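Local coordinates for fatty acid multifunctional protein (atmfp2) (Arabidopsis thaliana, PDB 2WTB) that catalyses enoyl-CoA hydration and 3-hydroxyacyl-CoA dehydrogenation in peroxisomal fatty acid beta-oxidation during seed germination, at residues 51-56 against 200-205; 97-102 against 211-216; 106-111 against 192-197; 124-129 against 183-188. One frame throughout, in Å; residues are numbered along the deposited sequence.

Contact 1 (51-56 against 200-205)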
loop_
_atom_site.group_PDB
_atom_site.type_symbol
_atom_site.label_atom_id
_atom_site.label_comp_id
_atom_site.label_asym_id
_atom_site.label_seq_id
_atom_site.Cartn_x
_atom_site.Cartn_y
_atom_site.Cartn_z
ATOM N N ASP A 51 45.386 7.558 -18.207
ATOM C CA ASP A 51 45.635 6.576 -17.155
ATOM C C ASP A 51 44.396 5.738 -16.839
ATOM O O ASP A 51 44.469 4.777 -16.075
ATOM C CB ASP A 51 46.152 7.261 -15.886
ATOM C CG ASP A 51 45.282 8.423 -15.457
ATOM O OD1 ASP A 51 44.198 8.611 -16.044
ATOM O OD2 ASP A 51 45.684 9.154 -14.530
ATOM N N VAL A 52 43.265 6.107 -17.429
ATOM C CA VAL A 52 42.027 5.358 -17.240
ATOM C C VAL A 52 41.794 4.385 -18.395
ATOM O O VAL A 52 41.902 4.759 -19.563
ATOM C CB VAL A 52 40.820 6.301 -17.107
ATOM C CG1 VAL A 52 39.530 5.505 -16.992
ATOM C CG2 VAL A 52 41.001 7.214 -15.908
ATOM N N LYS A 53 41.479 3.136 -18.062
ATOM C CA LYS A 53 41.250 2.102 -19.068
ATOM C C LYS A 53 39.779 1.711 -19.143
ATOM O O LYS A 53 39.247 1.449 -20.221
ATOM C CB LYS A 53 42.090 0.860 -18.764
ATOM C CG LYS A 53 43.591 1.078 -18.821
ATOM C CD LYS A 53 44.333 -0.231 -18.602
ATOM C CE LYS A 53 45.837 -0.042 -18.664
ATOM N NZ LYS A 53 46.547 -1.325 -18.412
ATOM N N ALA A 54 39.128 1.663 -17.988
ATOM C CA ALA A 54 37.721 1.297 -17.914
ATOM C C ALA A 54 37.068 1.961 -16.706
ATOM O O ALA A 54 37.719 2.696 -15.966
ATOM C CB ALA A 54 37.569 -0.214 -17.844
ATOM N N ILE A 55 35.781 1.699 -16.512
ATOM C CA ILE A 55 35.039 2.303 -15.414
ATOM C C ILE A 55 34.233 1.253 -14.661
ATOM O O ILE A 55 33.726 0.301 -15.250
ATOM C CB ILE A 55 34.078 3.408 -15.912
ATOM C CG1 ILE A 55 34.859 4.615 -16.435
ATOM C CG2 ILE A 55 33.126 3.836 -14.809
ATOM C CD1 ILE A 55 35.244 4.514 -17.894
ATOM N N VAL A 56 34.129 1.427 -13.350
ATOM C CA VAL A 56 33.267 0.590 -12.535
ATOM C C VAL A 56 32.346 1.493 -11.729
ATOM O O VAL A 56 32.763 2.551 -11.263
ATOM C CB VAL A 56 34.084 -0.320 -11.597
ATOM C CG1 VAL A 56 33.177 -1.001 -10.583
ATOM C CG2 VAL A 56 34.858 -1.350 -12.408
ATOM N N TRP A 200 36.701 -7.786 -14.096
ATOM C CA TRP A 200 35.826 -8.010 -15.238
ATOM C C TRP A 200 36.034 -6.912 -16.279
ATOM O O TRP A 200 36.111 -7.186 -17.477
ATOM C CB TRP A 200 34.363 -8.044 -14.784
ATOM C CG TRP A 200 33.429 -8.676 -15.773
ATOM C CD1 TRP A 200 32.968 -8.125 -16.934
ATOM C CD2 TRP A 200 32.830 -9.976 -15.683
ATOM N NE1 TRP A 200 32.128 -9.003 -17.574
ATOM C CE2 TRP A 200 32.026 -10.146 -16.826
ATOM C CE3 TRP A 200 32.903 -11.013 -14.748
ATOM C CZ2 TRP A 200 31.299 -11.312 -17.061
ATOM C CZ3 TRP A 200 32.177 -12.172 -14.983
ATOM C CH2 TRP A 200 31.386 -12.310 -16.129
ATOM N N ALA A 201 36.140 -5.673 -15.809
ATOM C CA ALA A 201 36.307 -4.522 -16.691
ATOM C C ALA A 201 37.569 -4.611 -17.546
ATOM O O ALA A 201 37.545 -4.283 -18.732
ATOM C CB ALA A 201 36.301 -3.236 -15.885
ATOM N N LEU A 202 38.669 -5.053 -16.945
ATOM C CA LEU A 202 39.924 -5.187 -17.681
ATOM C C LEU A 202 39.930 -6.438 -18.553
ATOM O O LEU A 202 40.700 -6.533 -19.506
ATOM C CB LEU A 202 41.130 -5.177 -16.737
ATOM C CG LEU A 202 41.465 -3.831 -16.088
ATOM C CD1 LEU A 202 42.885 -3.838 -15.545
ATOM C CD2 LEU A 202 41.291 -2.701 -17.086
ATOM N N ASP A 203 39.072 -7.397 -18.219
ATOM C CA ASP A 203 38.872 -8.563 -19.070
ATOM C C ASP A 203 38.297 -8.130 -20.418
ATOM O O ASP A 203 38.719 -8.609 -21.470
ATOM C CB ASP A 203 37.935 -9.570 -18.399
ATOM C CG ASP A 203 38.664 -10.517 -17.463
ATOM O OD1 ASP A 203 39.899 -10.655 -17.596
ATOM O OD2 ASP A 203 38.000 -11.133 -16.601
ATOM N N ILE A 204 37.333 -7.217 -20.373
ATOM C CA ILE A 204 36.706 -6.701 -21.583
ATOM C C ILE A 204 37.709 -5.913 -22.418
ATOM O O ILE A 204 37.790 -6.086 -23.632
ATOM C CB ILE A 204 35.501 -5.805 -21.251
ATOM C CG1 ILE A 204 34.413 -6.613 -20.538
ATOM C CG2 ILE A 204 34.952 -5.158 -22.512
ATOM C CD1 ILE A 204 33.242 -5.771 -20.062
ATOM N N VAL A 205 38.472 -5.048 -21.759
ATOM C CA VAL A 205 39.511 -4.278 -22.429
ATOM C C VAL A 205 40.525 -5.198 -23.105
ATOM O O VAL A 205 41.076 -4.866 -24.155
ATOM C CB VAL A 205 40.251 -3.357 -21.439
ATOM C CG1 VAL A 205 41.561 -2.875 -22.037
ATOM C CG2 VAL A 205 39.370 -2.183 -21.045
#
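Ala54 and Ala201 meet methyl to methyl, CB to CB 3.8 Å apart, at the point where the two backbones come nearest (CA to CA 6.1 Å). The remaining apolar contacts spread from this pair. The CG2 methyl of Val56, two residues further along the same face of the strand, reaches Ala201 CB at 4.2 Å. From the next helical turn Val205 sends its CG2 branch to Ala54 CB, also at 4.2 Å. This is the helix-on-sheet layer of the crotonase fold: helix 193-205 runs nearly antiparallel to strand 54-59, the local axes 154° apart and 8.3 Å at closest approach, and small residues let it lie close. Ile55 points away from the helix and packs instead on Tyr43 and Ala46 of helix 33-46, which covers the other face.

At the solvent edge the contacts are mixed. Val205 has CG1 anti to its backbone N (chi1 164°), a setting that puts CG2 over the strand, where it also touches Lys53 O at 3.7 Å. Lys53 comes nearest with the root of its extended chain, CB 4.0 Å from Leu202 CD2; Leu202 also touches Val18 of the neighbouring strand 18-24.

Contact 2 (97-102 against 211-216)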
loop_
_atom_site.group_PDB
_atom_site.type_symbol
_atom_site.label_atom_id
_atom_site.label_comp_id
_atom_site.label_asym_id
_atom_site.label_seq_id
_atom_site.Cartn_x
_atom_site.Cartn_y
_atom_site.Cartn_z
ATOM N N LEU A 97 26.895 8.731 -24.033
ATOM C CA LEU A 97 28.106 9.003 -23.269
ATOM C C LEU A 97 28.656 7.744 -22.610
ATOM O O LEU A 97 29.835 7.420 -22.754
ATOM C CB LEU A 97 27.840 10.073 -22.207
ATOM C CG LEU A 97 29.009 10.435 -21.286
ATOM C CD1 LEU A 97 30.193 10.945 -22.090
ATOM C CD2 LEU A 97 28.579 11.467 -20.257
ATOM N N LEU A 98 27.792 7.031 -21.896
ATOM C CA LEU A 98 28.220 5.896 -21.088
ATOM C C LEU A 98 28.306 4.594 -21.881
ATOM O O LEU A 98 29.386 4.029 -22.048
ATOM C CB LEU A 98 27.295 5.729 -19.875
ATOM C CG LEU A 98 27.713 4.739 -18.781
ATOM C CD1 LEU A 98 27.064 5.097 -17.449
ATOM C CD2 LEU A 98 27.385 3.305 -19.171
ATOM N N GLU A 99 27.164 4.119 -22.366
ATOM C CA GLU A 99 27.101 2.809 -23.001
ATOM C C GLU A 99 27.880 2.743 -24.314
ATOM O O GLU A 99 28.466 1.712 -24.640
ATOM C CB GLU A 99 25.648 2.394 -23.229
ATOM C CG GLU A 99 25.480 0.951 -23.682
ATOM C CD GLU A 99 24.038 0.619 -24.011
ATOM O OE1 GLU A 99 23.411 1.385 -24.778
ATOM O OE2 GLU A 99 23.532 -0.404 -23.502
ATOM N N ALA A 100 27.883 3.845 -25.060
ATOM C CA ALA A 100 28.546 3.889 -26.360
ATOM C C ALA A 100 29.965 4.448 -26.273
ATOM O O ALA A 100 30.525 4.893 -27.274
ATOM C CB ALA A 100 27.715 4.696 -27.355
ATOM N N ALA A 101 30.540 4.422 -25.076
ATOM C CA ALA A 101 31.900 4.911 -24.873
ATOM C C ALA A 101 32.927 3.901 -25.369
ATOM O O ALA A 101 32.629 2.714 -25.501
ATOM C CB ALA A 101 32.138 5.230 -23.405
ATOM N N ARG A 102 34.136 4.379 -25.645
ATOM C CA ARG A 102 35.220 3.495 -26.060
ATOM C C ARG A 102 36.001 2.964 -24.861
ATOM O O ARG A 102 37.150 2.546 -24.988
ATOM C CB ARG A 102 36.143 4.190 -27.062
ATOM C CG ARG A 102 35.702 4.011 -28.511
ATOM C CD ARG A 102 36.550 4.825 -29.478
ATOM N NE ARG A 102 36.200 6.241 -29.454
ATOM C CZ ARG A 102 36.644 7.134 -30.332
ATOM N NH1 ARG A 102 37.457 6.758 -31.309
ATOM N NH2 ARG A 102 36.272 8.404 -30.234
ATOM N N TRP A 211 32.383 -7.670 -25.208
ATOM C CA TRP A 211 32.033 -6.274 -24.991
ATOM C C TRP A 211 30.629 -6.019 -25.528
ATOM O O TRP A 211 30.462 -5.578 -26.661
ATOM C CB TRP A 211 33.034 -5.358 -25.691
ATOM C CG TRP A 211 32.912 -3.920 -25.287
ATOM C CD1 TRP A 211 31.777 -3.274 -24.890
ATOM C CD2 TRP A 211 33.959 -2.943 -25.258
ATOM N NE1 TRP A 211 32.055 -1.961 -24.607
ATOM C CE2 TRP A 211 33.387 -1.731 -24.828
ATOM C CE3 TRP A 211 35.326 -2.977 -25.552
ATOM C CZ2 TRP A 211 34.133 -0.563 -24.684
ATOM C CZ3 TRP A 211 36.064 -1.816 -25.409
ATOM C CH2 TRP A 211 35.466 -0.625 -24.979
ATOM N N VAL A 212 29.623 -6.291 -24.704
ATOM C CA VAL A 212 28.233 -6.250 -25.144
ATOM C C VAL A 212 27.499 -4.951 -24.807
ATOM O O VAL A 212 27.571 -4.462 -23.682
ATOM C CB VAL A 212 27.437 -7.422 -24.538
ATOM C CG1 VAL A 212 25.981 -7.362 -24.969
ATOM C CG2 VAL A 212 28.067 -8.746 -24.934
ATOM N N SER A 213 26.791 -4.402 -25.791
ATOM C CA SER A 213 25.859 -3.301 -25.557
ATOM C C SER A 213 24.437 -3.841 -25.453
ATOM O O SER A 213 23.903 -4.396 -26.412
ATOM C CB SER A 213 25.937 -2.259 -26.673
ATOM O OG SER A 213 27.038 -1.386 -26.488
ATOM N N SER A 214 23.831 -3.668 -24.285
ATOM C CA SER A 214 22.503 -4.203 -24.009
ATOM C C SER A 214 21.429 -3.639 -24.940
ATOM O O SER A 214 20.494 -4.344 -25.320
ATOM C CB SER A 214 22.117 -3.923 -22.555
ATOM O OG SER A 214 23.205 -4.176 -21.682
ATOM N N VAL A 215 21.567 -2.369 -25.302
ATOM C CA VAL A 215 20.518 -1.674 -26.038
ATOM C C VAL A 215 20.378 -2.177 -27.474
ATOM O O VAL A 215 19.295 -2.116 -28.054
ATOM C CB VAL A 215 20.737 -0.146 -26.037
ATOM C CG1 VAL A 215 21.555 0.276 -27.249
ATOM C CG2 VAL A 215 19.401 0.576 -26.024
ATOM N N SER A 216 21.469 -2.678 -28.042
ATOM C CA SER A 216 21.439 -3.199 -29.408
ATOM C C SER A 216 21.559 -4.724 -29.445
ATOM O O SER A 216 22.100 -5.292 -30.391
ATOM C CB SER A 216 22.531 -2.546 -30.260
ATOM O OG SER A 216 23.768 -2.497 -29.571
#
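Glu99 and Ser213 bring the two backbones within 6.7 Å (CA to CA), and from there the chains diverge, residues 99-102 and 211-215 running 144° apart. Glu99, near the end of helix 88-99, carries most of the contact. Its CG stands anti to the backbone N (chi1 -171°), at the root of an extended chain that carries the carboxylate to the 213-215 turn. There OE2 takes a weak hydrogen bond from Val215 N at 3.3 Å, while Ser214 N lies 3.4 Å from the same oxygen. OE1 sits against the Val215 side chain, 3.3 Å from CG1, and has a stronger partner in Arg153 of helix 150-158, with which it forms a salt bridge. Ser213 touches the aliphatic part of the glutamate, its OG 4.0 Å from Glu99 CG. Ser214 OG turns to Met122 O.

At the other end the Trp211 indole presents its six-membered ring to the chain that leaves the helix. Arg102 O approaches the ring edge near its plane, 3.6 Å from CH2, and Ala101 O lies obliquely, 3.7 Å from CZ2. The same indole makes a T-shaped (edge-to-face) stack with His125, whose NE2 is hydrogen-bonded to Glu99 O. The Glu99 side chain lies about 10 Å from that of Glu119, the predicted nucleophile. With the cationic Arg153 on one oxygen and backbone N-H groups near the other, Glu99 is probably ionised, and it ties the loop before helix 224-241 to the crotonase core.

Contact 3 (106-111 against 192-197)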
loop_
_atom_site.group_PDB
_atom_site.type_symbol
_atom_site.label_atom_id
_atom_site.label_comp_id
_atom_site.label_asym_id
_atom_site.label_seq_id
_atom_site.Cartn_x
_atom_site.Cartn_y
_atom_site.Cartn_z
ATOM N N VAL A 106 31.491 -1.407 -15.843
ATOM C CA VAL A 106 30.940 -2.555 -15.137
ATOM C C VAL A 106 30.259 -2.087 -13.863
ATOM O O VAL A 106 30.839 -1.335 -13.081
ATOM C CB VAL A 106 32.022 -3.584 -14.775
ATOM C CG1 VAL A 106 31.412 -4.733 -13.985
ATOM C CG2 VAL A 106 32.703 -4.102 -16.031
ATOM N N ALA A 107 29.023 -2.528 -13.661
ATOM C CA ALA A 107 28.279 -2.166 -12.463
ATOM C C ALA A 107 28.529 -3.176 -11.345
ATOM O O ALA A 107 28.470 -4.387 -11.561
ATOM C CB ALA A 107 26.793 -2.058 -12.770
ATOM N N ALA A 108 28.821 -2.662 -10.154
ATOM C CA ALA A 108 29.002 -3.495 -8.972
ATOM C C ALA A 108 27.806 -3.308 -8.050
ATOM O O ALA A 108 27.703 -2.303 -7.349
ATOM C CB ALA A 108 30.291 -3.131 -8.259
ATOM N N ILE A 109 26.901 -4.280 -8.060
ATOM C CA ILE A 109 25.632 -4.145 -7.357
ATOM C C ILE A 109 25.595 -4.843 -5.998
ATOM O O ILE A 109 25.948 -6.016 -5.870
ATOM C CB ILE A 109 24.455 -4.661 -8.211
ATOM C CG1 ILE A 109 24.340 -3.855 -9.507
ATOM C CG2 ILE A 109 23.155 -4.593 -7.420
ATOM C CD1 ILE A 109 23.273 -4.368 -10.456
ATOM N N ASP A 110 25.152 -4.100 -4.990
ATOM C CA ASP A 110 24.913 -4.644 -3.665
ATOM C C ASP A 110 23.568 -4.128 -3.168
ATOM O O ASP A 110 23.120 -3.057 -3.576
ATOM C CB ASP A 110 26.024 -4.209 -2.709
ATOM C CG ASP A 110 26.007 -4.974 -1.401
ATOM O OD1 ASP A 110 25.230 -5.945 -1.281
ATOM O OD2 ASP A 110 26.780 -4.607 -0.492
ATOM N N GLY A 111 22.921 -4.894 -2.297
ATOM C CA GLY A 111 21.681 -4.458 -1.681
ATOM C C GLY A 111 20.515 -4.392 -2.646
ATOM O O GLY A 111 19.680 -5.296 -2.679
ATOM N N GLU A 192 33.766 -9.114 -2.376
ATOM C CA GLU A 192 34.513 -9.324 -3.612
ATOM C C GLU A 192 33.888 -8.549 -4.765
ATOM O O GLU A 192 34.405 -8.547 -5.879
ATOM C CB GLU A 192 34.578 -10.813 -3.950
ATOM C CG GLU A 192 35.233 -11.664 -2.870
ATOM C CD GLU A 192 35.378 -13.117 -3.278
ATOM O OE1 GLU A 192 35.208 -13.418 -4.479
ATOM O OE2 GLU A 192 35.662 -13.958 -2.401
ATOM N N LEU A 193 32.779 -7.879 -4.472
ATOM C CA LEU A 193 31.993 -7.156 -5.469
ATOM C C LEU A 193 32.830 -6.258 -6.383
ATOM O O LEU A 193 32.897 -6.481 -7.593
ATOM C CB LEU A 193 30.924 -6.322 -4.766
ATOM C CG LEU A 193 29.639 -6.016 -5.523
ATOM C CD1 LEU A 193 28.944 -7.304 -5.922
ATOM C CD2 LEU A 193 28.736 -5.168 -4.649
ATOM N N VAL A 194 33.463 -5.246 -5.801
ATOM C CA VAL A 194 34.230 -4.272 -6.575
ATOM C C VAL A 194 35.488 -4.867 -7.204
ATOM O O VAL A 194 35.852 -4.520 -8.327
ATOM C CB VAL A 194 34.601 -3.046 -5.722
ATOM C CG1 VAL A 194 35.614 -2.174 -6.443
ATOM C CG2 VAL A 194 33.351 -2.254 -5.381
ATOM N N THR A 195 36.146 -5.765 -6.480
ATOM C CA THR A 195 37.323 -6.452 -7.003
ATOM C C THR A 195 36.971 -7.253 -8.251
ATOM O O THR A 195 37.670 -7.192 -9.263
ATOM C CB THR A 195 37.938 -7.401 -5.956
ATOM O OG1 THR A 195 38.691 -6.640 -5.006
ATOM C CG2 THR A 195 38.857 -8.404 -6.623
ATOM N N THR A 196 35.885 -8.011 -8.171
ATOM C CA THR A 196 35.416 -8.786 -9.309
ATOM C C THR A 196 35.084 -7.867 -10.481
ATOM O O THR A 196 35.417 -8.164 -11.627
ATOM C CB THR A 196 34.178 -9.626 -8.944
ATOM O OG1 THR A 196 34.520 -10.567 -7.917
ATOM C CG2 THR A 196 33.664 -10.380 -10.162
ATOM N N ALA A 197 34.445 -6.741 -10.187
ATOM C CA ALA A 197 34.017 -5.819 -11.235
ATOM C C ALA A 197 35.192 -5.217 -12.002
ATOM O O ALA A 197 35.171 -5.166 -13.234
ATOM C CB ALA A 197 33.127 -4.725 -10.662
#
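Ala108 lies under the first turn of helix 193-205 and packs on it through its single methyl, in the sheet-and-helix layer of the crotonase fold. Strand 105-109 and the helix run nearly antiparallel, 164° between local axes that approach to 8.0 Å. The apolar contacts follow the alternation of the strand: Val106 and Ala108 point at the helix, Ala107 away from it. Ala108 CB is shared, at 4.0 Å from both Leu193 CG and Ala197 CB, with Val194 CG2 slightly further off. Ala197 CB in turn meets Val106 CG1 at 3.7 Å. The small size of this alanine lets strand and helix come close, Val106 CA and Ala197 CA lying 5.9 Å apart. Trp200, a turn further on, also leans on Val106.

A second group of contacts sets leucine methyls against polar backbone. Leu193 holds CG anti to its N (chi1 -152°) and brings both branches to Ile109 O, while CD2 also touches Asp110 CB at 3.5 Å. Cutting Leu193 back to alanine removes both branches and is likely to open a gap over the end of the strand, leaving Ala108 and Asp110 less well covered on the helix side.

At the start of segment 192-197, Glu192 O accepts two bonds from one residue: Thr196 N at 2.8 Å and Thr196 OG1 at 2.9 Å, the hydroxyl standing above the carbonyl plane.

Contact 4 (124-129 against 183-188)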
loop_
_atom_site.group_PDB
_atom_site.type_symbol
_atom_site.label_atom_id
_atom_site.label_comp_id
_atom_site.label_asym_id
_atom_site.label_seq_id
_atom_site.Cartn_x
_atom_site.Cartn_y
_atom_site.Cartn_z
ATOM N N CYS A 124 25.431 -0.302 -18.301
ATOM C CA CYS A 124 26.796 -0.805 -18.205
ATOM C C CYS A 124 26.951 -2.061 -19.045
ATOM O O CYS A 124 25.964 -2.676 -19.440
ATOM C CB CYS A 124 27.169 -1.094 -16.750
ATOM S SG CYS A 124 27.274 0.384 -15.728
ATOM N N HIS A 125 28.196 -2.448 -19.299
ATOM C CA HIS A 125 28.482 -3.535 -20.226
ATOM C C HIS A 125 28.507 -4.921 -19.581
ATOM O O HIS A 125 28.518 -5.943 -20.276
ATOM C CB HIS A 125 29.780 -3.237 -20.973
ATOM C CG HIS A 125 29.742 -1.940 -21.719
ATOM N ND1 HIS A 125 30.422 -0.818 -21.299
ATOM C CD2 HIS A 125 29.075 -1.579 -22.840
ATOM C CE1 HIS A 125 30.192 0.174 -22.140
ATOM N NE2 HIS A 125 29.377 -0.262 -23.084
ATOM N N ALA A 126 28.502 -4.946 -18.251
ATOM C CA ALA A 126 28.417 -6.190 -17.491
ATOM C C ALA A 126 27.916 -5.888 -16.085
ATOM O O ALA A 126 27.976 -4.743 -15.636
ATOM C CB ALA A 126 29.769 -6.881 -17.443
ATOM N N ARG A 127 27.425 -6.905 -15.384
ATOM C CA ARG A 127 26.873 -6.691 -14.048
ATOM C C ARG A 127 27.320 -7.717 -13.011
ATOM O O ARG A 127 27.096 -8.919 -13.166
ATOM C CB ARG A 127 25.345 -6.628 -14.108
ATOM C CG ARG A 127 24.827 -5.355 -14.742
ATOM C CD ARG A 127 23.632 -5.618 -15.635
ATOM N NE ARG A 127 23.750 -4.834 -16.855
ATOM C CZ ARG A 127 24.172 -5.320 -18.016
ATOM N NH1 ARG A 127 24.489 -6.601 -18.129
ATOM N NH2 ARG A 127 24.253 -4.527 -19.072
ATOM N N ILE A 128 27.954 -7.229 -11.952
ATOM C CA ILE A 128 28.312 -8.062 -10.813
ATOM C C ILE A 128 27.396 -7.712 -9.650
ATOM O O ILE A 128 27.152 -6.537 -9.383
ATOM C CB ILE A 128 29.772 -7.842 -10.385
ATOM C CG1 ILE A 128 30.697 -7.917 -11.599
ATOM C CG2 ILE A 128 30.174 -8.861 -9.331
ATOM C CD1 ILE A 128 30.464 -9.137 -12.460
ATOM N N SER A 129 26.887 -8.727 -8.959
ATOM C CA SER A 129 25.929 -8.491 -7.886
ATOM C C SER A 129 26.179 -9.362 -6.659
ATOM O O SER A 129 26.723 -10.462 -6.761
ATOM C CB SER A 129 24.500 -8.705 -8.391
ATOM O OG SER A 129 23.548 -8.338 -7.408
ATOM N N LEU A 183 20.377 -11.107 -16.637
ATOM C CA LEU A 183 20.372 -9.740 -16.130
ATOM C C LEU A 183 21.654 -9.456 -15.356
ATOM O O LEU A 183 22.253 -8.388 -15.498
ATOM C CB LEU A 183 19.152 -9.511 -15.239
ATOM C CG LEU A 183 19.033 -8.137 -14.582
ATOM C CD1 LEU A 183 19.180 -7.035 -15.613
ATOM C CD2 LEU A 183 17.709 -8.017 -13.850
ATOM N N ILE A 184 22.063 -10.429 -14.542
ATOM C CA ILE A 184 23.297 -10.353 -13.763
ATOM C C ILE A 184 24.333 -11.334 -14.307
ATOM O O ILE A 184 24.040 -12.513 -14.497
ATOM C CB ILE A 184 23.046 -10.688 -12.280
ATOM C CG1 ILE A 184 22.079 -9.681 -11.657
ATOM C CG2 ILE A 184 24.355 -10.707 -11.511
ATOM C CD1 ILE A 184 22.618 -8.267 -11.613
ATOM N N ASP A 185 25.545 -10.843 -14.544
ATOM C CA ASP A 185 26.597 -11.651 -15.157
ATOM C C ASP A 185 27.320 -12.562 -14.168
ATOM O O ASP A 185 27.852 -13.601 -14.553
ATOM C CB ASP A 185 27.610 -10.752 -15.865
ATOM C CG ASP A 185 27.042 -10.106 -17.111
ATOM O OD1 ASP A 185 26.472 -10.833 -17.951
ATOM O OD2 ASP A 185 27.169 -8.873 -17.252
ATOM N N ALA A 186 27.349 -12.169 -12.899
ATOM C CA ALA A 186 28.043 -12.952 -11.880
ATOM C C ALA A 186 27.583 -12.593 -10.472
ATOM O O ALA A 186 27.313 -11.429 -10.174
ATOM C CB ALA A 186 29.551 -12.773 -12.008
ATOM N N VAL A 187 27.495 -13.603 -9.612
ATOM C CA VAL A 187 27.129 -13.394 -8.216
ATOM C C VAL A 187 28.299 -13.740 -7.299
ATOM O O VAL A 187 28.731 -14.889 -7.233
ATOM C CB VAL A 187 25.908 -14.241 -7.808
ATOM C CG1 VAL A 187 25.614 -14.061 -6.324
ATOM C CG2 VAL A 187 24.697 -13.863 -8.641
ATOM N N VAL A 188 28.812 -12.737 -6.598
ATOM C CA VAL A 188 29.928 -12.937 -5.680
ATOM C C VAL A 188 29.595 -12.329 -4.326
ATOM O O VAL A 188 28.664 -11.528 -4.218
ATOM C CB VAL A 188 31.219 -12.295 -6.221
ATOM C CG1 VAL A 188 31.628 -12.950 -7.528
ATOM C CG2 VAL A 188 31.032 -10.793 -6.405
HETATM O O HOH W 1 27.815 -9.179 -19.866
#
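Arg127 O is gripped by two successive backbone amides of the facing segment 183-188, Asp185 N at 2.8 Å in the carbonyl plane and Ala186 N at 3.3 Å, nearly in line with the C=O. This forked bond opens a short parallel pairing, the last in the sheet of the crotonase domain: Ile128 pairs with Ala186 and Ser129 with Val187. Ser129 N gives to Ala186 O at 3.0 Å, and Ser129 O takes Val188 N at 3.1 Å.

Asp185 answers the fork with its side chain. CG beside its backbone N (chi1 -70°) carries OD2 back to Arg127 N, which meets it at 2.7 Å on the anti side, 20° out of the carboxylate plane. The Arg127 guanidinium is only a long salt-bridge partner, NH1 to OD2 3.6 Å, the planes 47° apart; NE and NH2 bond to Ala121 O and Met122 O. Without the carboxylate, as with an alanine at Asp185, Arg127 N would probably lose its acceptor and the guanidinium its nearby negative charge.

On the face of Ile128 and Ala186, Ile128 CD1 touches Ala186 CB, and Ile128 CG2 meets Val188 CG2; on the face of Ser129, Ser129 CB rests on Ile184 CG2 at 3.7 Å. A carboxylate thus stands in for a backbone acceptor where the regular pairing starts, and the nearby arginine probably stabilises its negative charge.

How the contacts relate
All four contacts belong to the crotonase-like hydratase/isomerase part of the chain. Contacts 1, 3 and 4 reach one sheet, in which strands 54-59, 105-109, 126-129 and 186-187 lie side by side. Contact 3 sets the beginning of helix 193-205 on strand 105-109 and contact 1, 13 Å away, its end on strand 54-59. Contact 4, 8 Å from contact 3, adds the edge strand that precedes this helix. Contact 4 is nested inside the loop closed by contact 3, and contact 3 inside those of contacts 1 and 2, which cross. Contact 2, 15 Å from contact 4, touches it beside His125 and Arg127. Sheet, helix and following loop thus probably form one body with the predicted catalytic Glu119 and Glu139.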